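Local coordinates for protein 5-carboxyvanillate decarboxylase (Sphingomonas paucimobilis, PDB 4NG3) that probably removes a carboxyl group from 5-carboxyvanillate, working as a manganese-binding decarboxylase of the amidohydrolase superfamily, at residues Leu76-Val81 against Val142-Thr147; Leu171-Arg176 against Ile200-Asn205; Thr7-Thr12 against Met293-Tyr298. One frame throughout, in Å; residues are numbered along the deposited sequence.

Contact 1. Residues Leu76-Val81 against Val142-Thr147; sequences LTAPGV and VINSHT. With 1DF (4-hydroxy-3-methoxy-5-nitrobenzoic acid), chain J.
The flat amide of N144 has one face laid against A78 and its polar rim turned to water. CA and CB of A78 sit over that face toward the OD1 end, with CB 3.5 Å from OD1. H174 ND1 approaches the OD1 end near the amide's edge. Farther along the A78 side, N144 ND2 lies 3.2 Å from P79 C. G80 N is equally near ND2, but both are donors; G80 N instead bonds T77 O. Two waters at the rim join the amide to a single acceptor, the carbonyl of L76. One donates to N144 OD1 at 2.6 Å, the other accepts from N144 ND2 at 3.0 Å, and both donate to L76 O. With CG placed opposite the carbonyl carbon (chi1 -52°), the amide projects across to the turn.

These are the loops and strand ends at the C-terminal mouth of a TIM barrel, where the amidohydrolases place their active site; strands 71-76 and 140-144 are separated here by strand 111-115. The loop of 76-81 makes a type VI turn, with a cis peptide before P79 and the T77-G80 bond closing it. A beta carbon on G80 would clash with N144 ND2, and the positive phi of 61° also suits glycine. A leucine in place of N144 would probably leave both waters without their amide mate and the carbonyl of L76 less firmly tied to strand 140-144. On its ligand side the turn brings A78 O to 3.4 Å from methoxy carbon CV of the bound nitrobenzoate, while T77 OG1, hydrogen-bonded to Y300, lies near OM.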
loop_
_atom_site.group_PDB
_atom_site.type_symbol
_atom_site.label_atom_id
_atom_site.label_comp_id
_atom_site.label_asym_id
_atom_site.label_seq_id
_atom_site.Cartn_x
_atom_site.Cartn_y
_atom_site.Cartn_z
ATOM N N LEU A 76 3.882 2.191 -24.450
ATOM C CA LEU A 76 2.600 1.607 -24.814
ATOM C C LEU A 76 1.762 1.497 -23.548
ATOM O O LEU A 76 2.219 0.975 -22.520
ATOM C CB LEU A 76 2.768 0.235 -25.483
ATOM C CG LEU A 76 1.446 -0.468 -25.850
ATOM C CD1 LEU A 76 0.653 0.327 -26.910
ATOM C CD2 LEU A 76 1.721 -1.893 -26.326
ATOM N N THR A 77 0.549 2.037 -23.619
ATOM C CA THR A 77 -0.290 2.195 -22.439
ATOM C C THR A 77 -0.713 0.844 -21.887
ATOM O O THR A 77 -0.793 -0.143 -22.629
ATOM C CB THR A 77 -1.543 3.024 -22.766
ATOM O OG1 THR A 77 -2.235 3.358 -21.559
ATOM C CG2 THR A 77 -2.480 2.259 -23.708
ATOM N N ALA A 78 -0.977 0.799 -20.586
ATOM C CA ALA A 78 -1.485 -0.426 -19.980
ATOM C C ALA A 78 -2.800 -0.788 -20.661
ATOM O O ALA A 78 -3.569 0.102 -21.043
ATOM C CB ALA A 78 -1.681 -0.239 -18.478
ATOM N N PRO A 79 -3.075 -2.092 -20.819
ATOM C CA PRO A 79 -2.322 -3.254 -20.329
ATOM C C PRO A 79 -1.291 -3.781 -21.332
ATOM O O PRO A 79 -0.919 -4.967 -21.285
ATOM C CB PRO A 79 -3.417 -4.298 -20.138
ATOM C CG PRO A 79 -4.373 -3.996 -21.270
ATOM C CD PRO A 79 -4.329 -2.495 -21.481
ATOM N N GLY A 80 -0.831 -2.924 -22.234
ATOM C CA GLY A 80 0.188 -3.339 -23.188
ATOM C C GLY A 80 -0.255 -4.482 -24.078
ATOM O O GLY A 80 -1.377 -4.485 -24.599
ATOM N N VAL A 81 0.624 -5.456 -24.267
ATOM C CA VAL A 81 0.270 -6.627 -25.058
ATOM C C VAL A 81 0.044 -7.825 -24.152
ATOM O O VAL A 81 -0.019 -8.955 -24.625
ATOM C CB VAL A 81 1.373 -6.973 -26.083
ATOM C CG1 VAL A 81 1.595 -5.811 -27.036
ATOM C CG2 VAL A 81 2.675 -7.335 -25.365
ATOM N N VAL A 142 9.212 -1.141 -20.835
ATOM C CA VAL A 142 8.031 -1.017 -19.987
ATOM C C VAL A 142 7.222 -2.323 -19.981
ATOM O O VAL A 142 7.083 -2.990 -21.008
ATOM C CB VAL A 142 7.125 0.175 -20.431
ATOM C CG1 VAL A 142 6.641 -0.003 -21.881
ATOM C CG2 VAL A 142 5.944 0.355 -19.468
ATOM N N ILE A 143 6.702 -2.689 -18.814
ATOM C CA ILE A 143 5.790 -3.818 -18.686
ATOM C C ILE A 143 4.740 -3.422 -17.645
ATOM O O ILE A 143 5.020 -2.612 -16.772
ATOM C CB ILE A 143 6.533 -5.136 -18.300
ATOM C CG1 ILE A 143 5.700 -6.366 -18.672
ATOM C CG2 ILE A 143 6.930 -5.146 -16.830
ATOM C CD1 ILE A 143 5.489 -6.517 -20.169
ATOM N N ASN A 144 3.519 -3.944 -17.766
ATOM C CA ASN A 144 2.453 -3.537 -16.854
ATOM C C ASN A 144 2.161 -4.556 -15.770
ATOM O O ASN A 144 1.342 -5.443 -15.969
ATOM C CB ASN A 144 1.185 -3.224 -17.644
ATOM C CG ASN A 144 1.453 -2.251 -18.760
ATOM O OD1 ASN A 144 1.696 -1.070 -18.518
ATOM N ND2 ASN A 144 1.448 -2.743 -19.985
ATOM N N SER A 145 2.834 -4.412 -14.626
ATOM C CA SER A 145 2.741 -5.373 -13.526
ATOM C C SER A 145 2.632 -6.823 -14.006
ATOM O O SER A 145 3.384 -7.251 -14.888
ATOM C CB SER A 145 1.587 -5.029 -12.578
ATOM O OG SER A 145 1.810 -5.642 -11.316
ATOM N N HIS A 146 1.665 -7.555 -13.467
ATOM C CA HIS A 146 1.584 -9.008 -13.666
ATOM C C HIS A 146 1.344 -9.464 -15.104
ATOM O O HIS A 146 0.786 -8.733 -15.928
ATOM C CB HIS A 146 0.494 -9.603 -12.767
ATOM C CG HIS A 146 -0.880 -9.554 -13.359
ATOM N ND1 HIS A 146 -1.377 -10.546 -14.176
ATOM C CD2 HIS A 146 -1.869 -8.637 -13.240
ATOM C CE1 HIS A 146 -2.612 -10.241 -14.536
ATOM N NE2 HIS A 146 -2.933 -9.086 -13.982
ATOM N N THR A 147 1.766 -10.693 -15.391
ATOM C CA THR A 147 1.352 -11.384 -16.604
ATOM C C THR A 147 0.787 -12.749 -16.251
ATOM O O THR A 147 1.379 -13.479 -15.453
ATOM C CB THR A 147 2.514 -11.573 -17.590
ATOM O OG1 THR A 147 3.053 -10.294 -17.946
ATOM C CG2 THR A 147 2.022 -12.294 -18.852
HETATM C C1 1DF J . -5.318 5.428 -15.841
HETATM C CO1 1DF J . -4.287 5.935 -15.046
HETATM C CO2 1DF J . -5.038 4.561 -16.886
HETATM C CM1 1DF J . -2.967 5.566 -15.318
HETATM C CM2 1DF J . -3.731 4.201 -17.145
HETATM O OM 1DF J . -3.387 3.354 -18.169
HETATM C CZ 1DF J . -2.705 4.705 -16.373
HETATM C CC 1DF J . -6.747 5.771 -15.612
HETATM C CV 1DF J . -4.286 2.444 -18.701
HETATM O O1 1DF J . -7.066 6.807 -14.980
HETATM O O2 1DF J . -7.638 5.005 -16.073
HETATM O O3 1DF J . -1.460 4.651 -16.936
HETATM N N 1DF J . -1.919 5.800 -14.361
HETATM O O11 1DF J . -0.665 5.539 -14.650
HETATM O O22 1DF J . -2.212 6.283 -13.199
HETATM O O HOH W 1 2.390 1.189 -19.698
HETATM O O HOH W 2 2.928 -1.716 -22.334
#

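Contact 2. Residues Leu171-Arg176 against Ile200-Asn205; sequences LYIHPR and IETSTN. With MN (manganese (II) ion), chain I; 1DF (4-hydroxy-3-methoxy-5-nitrobenzoic acid), chain J.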
loop_
_atom_site.group_PDB
_atom_site.type_symbol
_atom_site.label_atom_id
_atom_site.label_comp_id
_atom_site.label_asym_id
_atom_site.label_seq_id
_atom_site.Cartn_x
_atom_site.Cartn_y
_atom_site.Cartn_z
ATOM N N LEU A 171 13.824 -1.104 -16.639
ATOM C CA LEU A 171 12.463 -1.596 -16.860
ATOM C C LEU A 171 11.490 -0.824 -15.986
ATOM O O LEU A 171 11.566 -0.895 -14.772
ATOM C CB LEU A 171 12.353 -3.092 -16.529
ATOM C CG LEU A 171 10.913 -3.637 -16.528
ATOM C CD1 LEU A 171 10.323 -3.696 -17.948
ATOM C CD2 LEU A 171 10.800 -4.994 -15.807
ATOM N N TYR A 172 10.583 -0.097 -16.622
ATOM C CA TYR A 172 9.515 0.613 -15.927
ATOM C C TYR A 172 8.413 -0.407 -15.723
ATOM O O TYR A 172 7.846 -0.901 -16.702
ATOM C CB TYR A 172 9.011 1.764 -16.819
ATOM C CG TYR A 172 8.331 2.905 -16.086
ATOM C CD1 TYR A 172 7.263 2.672 -15.214
ATOM C CD2 TYR A 172 8.760 4.213 -16.259
ATOM C CE1 TYR A 172 6.647 3.721 -14.536
ATOM C CE2 TYR A 172 8.149 5.264 -15.598
ATOM C CZ TYR A 172 7.099 5.017 -14.741
ATOM O OH TYR A 172 6.496 6.067 -14.079
ATOM N N ILE A 173 8.134 -0.765 -14.469
ATOM C CA ILE A 173 6.994 -1.620 -14.183
ATOM C C ILE A 173 5.798 -0.725 -13.884
ATOM O O ILE A 173 5.679 -0.167 -12.791
ATOM C CB ILE A 173 7.241 -2.609 -13.022
ATOM C CG1 ILE A 173 8.421 -3.529 -13.366
ATOM C CG2 ILE A 173 5.980 -3.438 -12.771
ATOM C CD1 ILE A 173 8.675 -4.638 -12.358
ATOM N N HIS A 174 4.941 -0.570 -14.892
ATOM C CA HIS A 174 3.757 0.280 -14.816
ATOM C C HIS A 174 2.591 -0.531 -14.240
ATOM O O HIS A 174 2.597 -1.769 -14.295
ATOM C CB HIS A 174 3.442 0.797 -16.227
ATOM C CG HIS A 174 2.288 1.750 -16.292
ATOM N ND1 HIS A 174 0.979 1.328 -16.358
ATOM C CD2 HIS A 174 2.249 3.104 -16.309
ATOM C CE1 HIS A 174 0.181 2.381 -16.398
ATOM N NE2 HIS A 174 0.927 3.471 -16.376
ATOM N N PRO A 175 1.585 0.146 -13.662
ATOM C CA PRO A 175 0.471 -0.650 -13.140
ATOM C C PRO A 175 -0.428 -1.261 -14.210
ATOM O O PRO A 175 -0.419 -0.848 -15.368
ATOM C CB PRO A 175 -0.365 0.385 -12.385
ATOM C CG PRO A 175 0.591 1.449 -12.007
ATOM C CD PRO A 175 1.530 1.544 -13.180
ATOM N N ARG A 176 -1.206 -2.242 -13.779
ATOM C CA ARG A 176 -2.433 -2.652 -14.457
ATOM C C ARG A 176 -3.375 -3.027 -13.310
ATOM O O ARG A 176 -2.978 -2.945 -12.137
ATOM C CB ARG A 176 -2.200 -3.829 -15.409
ATOM C CG ARG A 176 -1.724 -5.105 -14.743
ATOM C CD ARG A 176 -1.540 -6.247 -15.747
ATOM N NE ARG A 176 -2.799 -6.718 -16.316
ATOM C CZ ARG A 176 -2.920 -7.826 -17.041
ATOM N NH1 ARG A 176 -1.852 -8.577 -17.292
ATOM N NH2 ARG A 176 -4.107 -8.184 -17.515
ATOM N N ILE A 200 -1.642 -1.086 -5.283
ATOM C CA ILE A 200 -1.533 -2.295 -4.476
ATOM C C ILE A 200 -0.979 -3.425 -5.337
ATOM O O ILE A 200 -0.071 -4.151 -4.937
ATOM C CB ILE A 200 -2.905 -2.695 -3.910
ATOM C CG1 ILE A 200 -3.451 -1.582 -3.010
ATOM C CG2 ILE A 200 -2.832 -4.049 -3.194
ATOM C CD1 ILE A 200 -2.414 -1.010 -2.040
ATOM N N GLU A 201 -1.539 -3.559 -6.530
ATOM C CA GLU A 201 -1.091 -4.552 -7.497
ATOM C C GLU A 201 0.397 -4.412 -7.810
ATOM O O GLU A 201 1.140 -5.401 -7.802
ATOM C CB GLU A 201 -1.953 -4.438 -8.771
ATOM C CG GLU A 201 -1.343 -4.997 -10.051
ATOM C CD GLU A 201 -1.153 -6.491 -10.021
ATOM O OE1 GLU A 201 -1.836 -7.184 -9.225
ATOM O OE2 GLU A 201 -0.301 -6.977 -10.797
ATOM N N THR A 202 0.843 -3.181 -8.065
ATOM C CA THR A 202 2.194 -2.969 -8.566
ATOM C C THR A 202 3.228 -3.053 -7.435
ATOM O O THR A 202 4.287 -3.656 -7.590
ATOM C CB THR A 202 2.297 -1.618 -9.299
ATOM O OG1 THR A 202 1.228 -1.524 -10.256
ATOM C CG2 THR A 202 3.632 -1.492 -10.004
ATOM N N SER A 203 2.897 -2.471 -6.287
ATOM C CA SER A 203 3.787 -2.501 -5.129
ATOM C C SER A 203 3.948 -3.931 -4.621
ATOM O O SER A 203 5.035 -4.321 -4.203
ATOM C CB SER A 203 3.271 -1.584 -4.013
ATOM O OG SER A 203 2.010 -2.012 -3.525
ATOM N N THR A 204 2.870 -4.713 -4.660
ATOM C CA THR A 204 2.938 -6.115 -4.231
ATOM C C THR A 204 3.817 -6.944 -5.180
ATOM O O THR A 204 4.597 -7.786 -4.737
ATOM C CB THR A 204 1.536 -6.733 -4.062
ATOM O OG1 THR A 204 0.818 -5.989 -3.061
ATOM C CG2 THR A 204 1.627 -8.194 -3.625
ATOM N N ASN A 205 3.726 -6.670 -6.477
ATOM C CA ASN A 205 4.628 -7.316 -7.442
ATOM C C ASN A 205 6.080 -7.012 -7.061
ATOM O O ASN A 205 6.911 -7.907 -6.904
ATOM C CB ASN A 205 4.321 -6.804 -8.850
ATOM C CG ASN A 205 4.925 -7.667 -9.951
ATOM O OD1 ASN A 205 5.759 -8.551 -9.705
ATOM N ND2 ASN A 205 4.510 -7.402 -11.186
HETATM MN MN MN I . 0.310 5.617 -16.234
HETATM C C1 1DF J . -5.318 5.428 -15.841
HETATM C CO1 1DF J . -4.287 5.935 -15.046
HETATM C CO2 1DF J . -5.038 4.561 -16.886
HETATM C CM1 1DF J . -2.967 5.566 -15.318
HETATM C CM2 1DF J . -3.731 4.201 -17.145
HETATM O OM 1DF J . -3.387 3.354 -18.169
HETATM C CZ 1DF J . -2.705 4.705 -16.373
HETATM C CC 1DF J . -6.747 5.771 -15.612
HETATM C CV 1DF J . -4.286 2.444 -18.701
HETATM O O1 1DF J . -7.066 6.807 -14.980
HETATM O O2 1DF J . -7.638 5.005 -16.073
HETATM O O3 1DF J . -1.460 4.651 -16.936
HETATM N N 1DF J . -1.919 5.800 -14.361
HETATM O O11 1DF J . -0.665 5.539 -14.650
HETATM O O22 1DF J . -2.212 6.283 -13.199
HETATM O O HOH W 3 1.151 6.135 -18.240
#
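P175, which packs against T202 of the facing helix, stands directly behind a ligand of the metal, H174. The imidazole of H174 offers NE2 to manganese at 2.2 Å, where E8, D297, a water and two oxygens of the bound nitrobenzoate, O3 and O11, complete the sphere. P175 CD sits over one face of that ring, 3.1 Å above the plane and offset toward the rim, and P175 O accepts from H174 ND1 at 2.8 Å. That bond is bent (140°) but arrives on a lone pair in the carbonyl plane. A contact on one face and a hydrogen bond at ND1 thus hold the ring, and the proline is second-shell to the ion.

Outside the proline comes the helix. T202 OG1 lies 3.1 Å from P175 CA and also touches CB and CG of the proline ring, the two side chains crossing at a slant. The other branch of the threonine, CG2, is placed opposite its own backbone N (chi1 -50°) and slides past I173 in the opposite direction, 4.1 Å from I173 CG2. E201 presents CG, set opposite its backbone N, to R176 O (3.4 Å). These are van der Waals contacts, none a hydrogen bond; the polar groups find their partners elsewhere. T202 OG1 bonds Y198 O within its own helix, the E201 carboxylate takes S145, Y151 and S179, and R176 forms a salt bridge with D32. Strand 171-174 carrying a metal-binding histidine at its C-terminal end, backed by helix 197-211, is the fifth-strand arrangement expected of an amidohydrolase TIM barrel.

Contact 3. Residues Thr7-Thr12 against Met293-Tyr298; sequences TEEAVT and MWAIDY. With MN (manganese (II) ion), chain I; 1DF (4-hydroxy-3-methoxy-5-nitrobenzoic acid), chain J.
E8 reaches from its strand to the metal, lying beside D297 and pointing the same way. Its CB rests on the methyl of A295, CB to CB 4.0 Å. CG continues opposite the backbone N (chi1 -165°) and lies 4.2 Å from D297 OD1, and the extended chain carries CD to within 3.3 Å of manganese. At the tip the oxygens part: OE2 binds the ion at 2.2 Å, while OE1 is taken by the hydroxyls of Y172 and S272. D297 supplies OD1 to the same ion. The two carboxylate planes stand 74° apart; because both groups bind the ion, which probably offsets their like charges, E8 OE2 and D297 OD1 come within 3.0 Å. D297 OD2 is hydrogen-bonded to H227. At the backbone, D297 CA makes a CA-H...O contact with E8 O.

The neighbouring glutamate serves the backbone instead. E9 bends at chi2 so that its carboxylate meets consecutive N-H groups of the 296-298 loop: OE1 accepts from I296 N at 2.9 Å in a nearly straight bond (166°) and from D297 N at 3.3 Å, and OE2 accepts from Y298 N at 2.9 Å, all on the syn side. OE1 takes a further bond from E8 N, above the carboxylate plane. These donors would tend to stabilise a buried negative charge, and they fix the loop that presents D297. A10 N to Y298 O and T7 OG1 to W294 O pin the two ends.

The contact brings the first barrel strand, 5-11, alongside the chain leaving the last, 292-293. Strands 71-76 and 267-270 flank it, helix 49-54 packs on A10 and Y298, and helix 303-311 packs on W294, I296 and Y298.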
loop_
_atom_site.group_PDB
_atom_site.type_symbol
_atom_site.label_atom_id
_atom_site.label_comp_id
_atom_site.label_asym_id
_atom_site.label_seq_id
_atom_site.Cartn_x
_atom_site.Cartn_y
_atom_site.Cartn_z
ATOM N N THR A 7 8.376 11.129 -17.730
ATOM C CA THR A 7 8.800 9.731 -17.873
ATOM C C THR A 7 7.714 8.654 -17.929
ATOM O O THR A 7 8.041 7.480 -18.058
ATOM C CB THR A 7 9.811 9.323 -16.766
ATOM O OG1 THR A 7 9.259 9.626 -15.476
ATOM C CG2 THR A 7 11.096 10.073 -16.935
ATOM N N GLU A 8 6.441 9.021 -17.823
ATOM C CA GLU A 8 5.392 7.997 -17.856
ATOM C C GLU A 8 4.269 8.398 -18.803
ATOM O O GLU A 8 3.111 8.513 -18.412
ATOM C CB GLU A 8 4.834 7.692 -16.451
ATOM C CG GLU A 8 4.020 6.382 -16.389
ATOM C CD GLU A 8 3.349 6.155 -15.038
ATOM O OE1 GLU A 8 4.058 6.118 -14.006
ATOM O OE2 GLU A 8 2.108 6.023 -15.006
ATOM N N GLU A 9 4.620 8.596 -20.064
ATOM C CA GLU A 9 3.683 9.201 -20.992
ATOM C C GLU A 9 3.128 8.158 -21.940
ATOM O O GLU A 9 3.851 7.580 -22.754
ATOM C CB GLU A 9 4.363 10.354 -21.717
ATOM C CG GLU A 9 5.179 11.244 -20.765
ATOM C CD GLU A 9 4.390 11.613 -19.505
ATOM O OE1 GLU A 9 4.935 11.494 -18.378
ATOM O OE2 GLU A 9 3.214 12.013 -19.651
ATOM N N ALA A 10 1.833 7.911 -21.809
ATOM C CA ALA A 10 1.199 6.801 -22.498
ATOM C C ALA A 10 0.911 7.116 -23.961
ATOM O O ALA A 10 0.587 8.245 -24.313
ATOM C CB ALA A 10 -0.092 6.401 -21.767
ATOM N N VAL A 11 1.030 6.096 -24.801
ATOM C CA VAL A 11 0.729 6.195 -26.211
ATOM C C VAL A 11 0.131 4.851 -26.633
ATOM O O VAL A 11 0.244 3.853 -25.909
ATOM C CB VAL A 11 2.019 6.472 -27.033
ATOM C CG1 VAL A 11 2.898 5.232 -27.069
ATOM C CG2 VAL A 11 1.689 6.935 -28.450
ATOM N N THR A 12 -0.533 4.821 -27.780
ATOM C CA THR A 12 -0.938 3.552 -28.357
ATOM C C THR A 12 -0.838 3.628 -29.869
ATOM O O THR A 12 -0.656 4.708 -30.428
ATOM C CB THR A 12 -2.370 3.164 -27.959
ATOM O OG1 THR A 12 -2.626 1.811 -28.374
ATOM C CG2 THR A 12 -3.368 4.100 -28.626
ATOM N N MET A 293 12.368 10.794 -10.356
ATOM C CA MET A 293 12.161 11.413 -11.669
ATOM C C MET A 293 10.767 11.994 -11.781
ATOM O O MET A 293 9.808 11.466 -11.229
ATOM C CB MET A 293 12.352 10.384 -12.783
ATOM C CG MET A 293 13.781 9.922 -12.949
ATOM S SD MET A 293 13.962 8.591 -14.159
ATOM C CE MET A 293 13.420 7.183 -13.178
ATOM N N TRP A 294 10.666 13.082 -12.517
ATOM C CA TRP A 294 9.381 13.720 -12.754
ATOM C C TRP A 294 8.653 13.006 -13.883
ATOM O O TRP A 294 9.283 12.485 -14.806
ATOM C CB TRP A 294 9.620 15.190 -13.116
ATOM C CG TRP A 294 8.387 15.930 -13.495
ATOM C CD1 TRP A 294 7.382 16.329 -12.657
ATOM C CD2 TRP A 294 8.019 16.374 -14.805
ATOM N NE1 TRP A 294 6.408 16.979 -13.369
ATOM C CE2 TRP A 294 6.777 17.029 -14.689
ATOM C CE3 TRP A 294 8.615 16.268 -16.069
ATOM C CZ2 TRP A 294 6.116 17.582 -15.785
ATOM C CZ3 TRP A 294 7.966 16.824 -17.157
ATOM C CH2 TRP A 294 6.727 17.478 -17.009
ATOM N N ALA A 295 7.328 12.990 -13.816
ATOM C CA ALA A 295 6.503 12.500 -14.908
ATOM C C ALA A 295 5.155 13.197 -14.873
ATOM O O ALA A 295 4.812 13.840 -13.880
ATOM C CB ALA A 295 6.316 10.993 -14.810
ATOM N N ILE A 296 4.383 13.042 -15.946
ATOM C CA ILE A 296 3.058 13.649 -16.029
ATOM C C ILE A 296 1.967 12.608 -15.915
ATOM O O ILE A 296 0.980 12.838 -15.220
ATOM C CB ILE A 296 2.842 14.387 -17.371
ATOM C CG1 ILE A 296 3.835 15.531 -17.522
ATOM C CG2 ILE A 296 1.383 14.919 -17.492
ATOM C CD1 ILE A 296 3.869 16.099 -18.928
ATOM N N ASP A 297 2.163 11.472 -16.589
ATOM C CA ASP A 297 1.124 10.446 -16.768
ATOM C C ASP A 297 0.053 10.903 -17.778
ATOM O O ASP A 297 -1.129 10.557 -17.645
ATOM C CB ASP A 297 0.475 10.067 -15.418
ATOM C CG ASP A 297 0.211 8.575 -15.275
ATOM O OD1 ASP A 297 0.120 7.861 -16.299
ATOM O OD2 ASP A 297 0.072 8.119 -14.113
ATOM N N TYR A 298 0.470 11.674 -18.783
ATOM C CA TYR A 298 -0.395 12.066 -19.897
ATOM C C TYR A 298 -0.755 10.812 -20.711
ATOM O O TYR A 298 0.095 9.930 -20.879
ATOM C CB TYR A 298 0.359 13.063 -20.792
ATOM C CG TYR A 298 -0.461 13.623 -21.925
ATOM C CD1 TYR A 298 -1.299 14.703 -21.722
ATOM C CD2 TYR A 298 -0.389 13.075 -23.203
ATOM C CE1 TYR A 298 -2.062 15.220 -22.752
ATOM C CE2 TYR A 298 -1.151 13.579 -24.237
ATOM C CZ TYR A 298 -1.984 14.657 -24.005
ATOM O OH TYR A 298 -2.745 15.180 -25.023
HETATM MN MN MN I . 0.310 5.617 -16.234
HETATM C C1 1DF J . -5.318 5.428 -15.841
HETATM C CO1 1DF J . -4.287 5.935 -15.046
HETATM C CO2 1DF J . -5.038 4.561 -16.886
HETATM C CM1 1DF J . -2.967 5.566 -15.318
HETATM C CM2 1DF J . -3.731 4.201 -17.145
HETATM O OM 1DF J . -3.387 3.354 -18.169
HETATM C CZ 1DF J . -2.705 4.705 -16.373
HETATM C CC 1DF J . -6.747 5.771 -15.612
HETATM C CV 1DF J . -4.286 2.444 -18.701
HETATM O O1 1DF J . -7.066 6.807 -14.980
HETATM O O2 1DF J . -7.638 5.005 -16.073
HETATM O O3 1DF J . -1.460 4.651 -16.936
HETATM N N 1DF J . -1.919 5.800 -14.361
HETATM O O11 1DF J . -0.665 5.539 -14.650
HETATM O O22 1DF J . -2.212 6.283 -13.199
HETATM O O HOH W 3 1.151 6.135 -18.240
#

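How the contacts relate
The three contacts lie round the catalytic mouth of one barrel, and each touches the bound nitrobenzoate. Contacts 1 and 2 are closest, their centres about 9 Å apart: neighbouring strands share the bond from H174 N to I143 O (2.8 Å), and S145 OG reaches E201 OE2 at 2.6 Å. Contact 3 stands about 14 Å from contact 1 and 15 Å from contact 2, centre to centre. T77 N bonds V11 O at 2.9 Å to tie it to contact 1, whereas manganese and its water link it to contact 2. Contacts 2 and 3 supply the protein ligands of the metal; contact 1 supplies none but lines the nitrobenzoate's side of the site, and R238 of the second subunit also binds that ligand.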